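Local coordinates for protein B (Streptococcus agalactiae, PDB 5H6I) that permeabilizes membranes as a pore-forming toxin, the CAMP factor, and belongs to the bacterial proteins that bind the Fc region of IgG, at residues A[44-49]-A[77-82]. Residues are numbered along the deposited sequence; the frame is centred on the assembly and turned at random.
Sequences KLDQDS and KLKTSL
Leu45 and Lys79 make the centre of a helix-to-helix contact between helices 35-58 and 65-84, two antiparallel neighbours in the N-terminal part of the CAMP factor fold. The short segments run at 160° to each other, and their axes come within 10.7 Å. Segment 77-82 belongs to the region 57-120 that binds the IgG constant region. Leu45 reaches across with its CD1 branch, which rests 3.7 Å from Lys79 CG. The same methyl also meets Leu78 CB and, at 4.0 Å from Leu45 CD1, Leu82 CD1, so it touches three residues spread over a turn of the partner helix. Its other methyl, CD2, approaches Leu78 CD1. The aliphatic part of Lys79 slides past Leu45 in the opposite direction and covers part of it, and a bend at chi3 (-120°) carries the ammonium group on to Asp46. There Lys79 NZ donates a hydrogen bond to Asp46 OD1 at 3.0 Å, nearly along the C-O axis, completing a salt bridge at the more exposed margin of the interface; Glu76 offers Lys79 a second, long and weak ion pair. On the buried side Leu45 and Leu78 also touch helix 93-115, Leu45 through Val99 and Leu78 through Ile95 and Leu102. Antiparallel neighbouring helices that pack leucines against each other and a third helix are characteristic of a helical bundle, here with a salt bridge bordering the apolar seam.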
loop_
_atom_site.group_PDB
_atom_site.type_symbol
_atom_site.label_atom_id
_atom_site.label_comp_id
_atom_site.label_asym_id
_atom_site.label_seq_id
_atom_site.Cartn_x
_atom_site.Cartn_y
_atom_site.Cartn_z
ATOM N N LYS A 44 -17.832 9.643 0.111
ATOM C CA LYS A 44 -16.531 9.467 -0.522
ATOM C C LYS A 44 -15.444 9.226 0.518
ATOM O O LYS A 44 -14.521 8.434 0.290
ATOM C CB LYS A 44 -16.190 10.688 -1.378
ATOM C CG LYS A 44 -14.912 10.542 -2.187
ATOM C CD LYS A 44 -15.071 9.509 -3.291
ATOM C CE LYS A 44 -13.805 9.389 -4.124
ATOM N NZ LYS A 44 -12.661 8.861 -3.329
ATOM N N LEU A 45 -15.536 9.896 1.669
ATOM C CA LEU A 45 -14.556 9.678 2.728
ATOM C C LEU A 45 -14.680 8.282 3.326
ATOM O O LEU A 45 -13.701 7.750 3.863
ATOM C CB LEU A 45 -14.708 10.743 3.815
ATOM C CG LEU A 45 -14.236 12.150 3.433
ATOM C CD1 LEU A 45 -14.632 13.162 4.496
ATOM C CD2 LEU A 45 -12.732 12.172 3.200
ATOM N N ASP A 46 -15.867 7.675 3.245
ATOM C CA ASP A 46 -16.021 6.291 3.675
ATOM C C ASP A 46 -15.425 5.317 2.667
ATOM O O ASP A 46 -14.910 4.263 3.058
ATOM C CB ASP A 46 -17.497 5.969 3.910
ATOM C CG ASP A 46 -17.995 6.476 5.248
ATOM O OD1 ASP A 46 -17.189 7.079 5.988
ATOM O OD2 ASP A 46 -19.187 6.271 5.562
ATOM N N GLN A 47 -15.489 5.647 1.374
ATOM C CA GLN A 47 -14.812 4.833 0.370
ATOM C C GLN A 47 -13.301 4.883 0.560
ATOM O O GLN A 47 -12.617 3.859 0.441
ATOM C CB GLN A 47 -15.196 5.305 -1.033
ATOM C CG GLN A 47 -14.356 4.708 -2.151
ATOM C CD GLN A 47 -14.682 5.304 -3.508
ATOM O OE1 GLN A 47 -15.598 6.117 -3.639
ATOM N NE2 GLN A 47 -13.931 4.901 -4.527
ATOM N N ASP A 48 -12.762 6.067 0.860
ATOM C CA ASP A 48 -11.330 6.188 1.105
ATOM C C ASP A 48 -10.933 5.511 2.411
ATOM O O ASP A 48 -9.873 4.882 2.491
ATOM C CB ASP A 48 -10.922 7.661 1.120
ATOM C CG ASP A 48 -11.316 8.389 -0.149
ATOM O OD1 ASP A 48 -11.542 7.717 -1.177
ATOM O OD2 ASP A 48 -11.402 9.635 -0.119
ATOM N N SER A 49 -11.772 5.630 3.444
ATOM C CA SER A 49 -11.456 5.014 4.729
ATOM C C SER A 49 -11.344 3.501 4.602
ATOM O O SER A 49 -10.473 2.881 5.224
ATOM C CB SER A 49 -12.513 5.390 5.767
ATOM O OG SER A 49 -12.126 4.966 7.064
ATOM N N LYS A 77 -10.347 13.627 10.278
ATOM C CA LYS A 77 -10.468 15.044 10.603
ATOM C C LYS A 77 -11.337 15.778 9.589
ATOM O O LYS A 77 -11.949 16.799 9.924
ATOM C CB LYS A 77 -9.081 15.683 10.702
ATOM C CG LYS A 77 -8.717 16.601 9.550
ATOM C CD LYS A 77 -7.400 17.315 9.802
ATOM C CE LYS A 77 -7.522 18.339 10.917
ATOM N NZ LYS A 77 -6.236 19.054 11.146
ATOM N N LEU A 78 -11.409 15.278 8.353
ATOM C CA LEU A 78 -12.328 15.860 7.380
ATOM C C LEU A 78 -13.766 15.457 7.682
ATOM O O LEU A 78 -14.688 16.270 7.538
ATOM C CB LEU A 78 -11.935 15.438 5.964
ATOM C CG LEU A 78 -10.608 15.971 5.418
ATOM C CD1 LEU A 78 -10.105 15.099 4.277
ATOM C CD2 LEU A 78 -10.740 17.416 4.968
ATOM N N LYS A 79 -13.976 14.208 8.103
ATOM C CA LYS A 79 -15.313 13.761 8.486
ATOM C C LYS A 79 -15.821 14.539 9.691
ATOM O O LYS A 79 -16.981 14.970 9.725
ATOM C CB LYS A 79 -15.299 12.262 8.785
ATOM C CG LYS A 79 -15.535 11.372 7.579
ATOM C CD LYS A 79 -15.910 9.963 8.010
ATOM C CE LYS A 79 -14.908 8.941 7.498
ATOM N NZ LYS A 79 -15.109 7.602 8.117
ATOM N N THR A 80 -14.963 14.724 10.697
ATOM C CA THR A 80 -15.358 15.486 11.877
ATOM C C THR A 80 -15.665 16.935 11.518
ATOM O O THR A 80 -16.586 17.540 12.079
ATOM C CB THR A 80 -14.259 15.412 12.939
ATOM O OG1 THR A 80 -13.930 14.040 13.192
ATOM C CG2 THR A 80 -14.718 16.061 14.236
ATOM N N SER A 81 -14.914 17.503 10.572
ATOM C CA SER A 81 -15.186 18.872 10.143
ATOM C C SER A 81 -16.498 18.960 9.375
ATOM O O SER A 81 -17.275 19.903 9.569
ATOM C CB SER A 81 -14.030 19.394 9.291
ATOM O OG SER A 81 -14.218 20.761 8.969
ATOM N N LEU A 82 -16.761 17.989 8.496
ATOM C CA LEU A 82 -18.029 17.967 7.774
ATOM C C LEU A 82 -19.199 17.757 8.725
ATOM O O LEU A 82 -20.245 18.403 8.592
ATOM C CB LEU A 82 -18.008 16.868 6.712
ATOM C CG LEU A 82 -17.324 17.182 5.381
ATOM C CD1 LEU A 82 -17.470 16.009 4.424
ATOM C CD2 LEU A 82 -17.892 18.452 4.768
#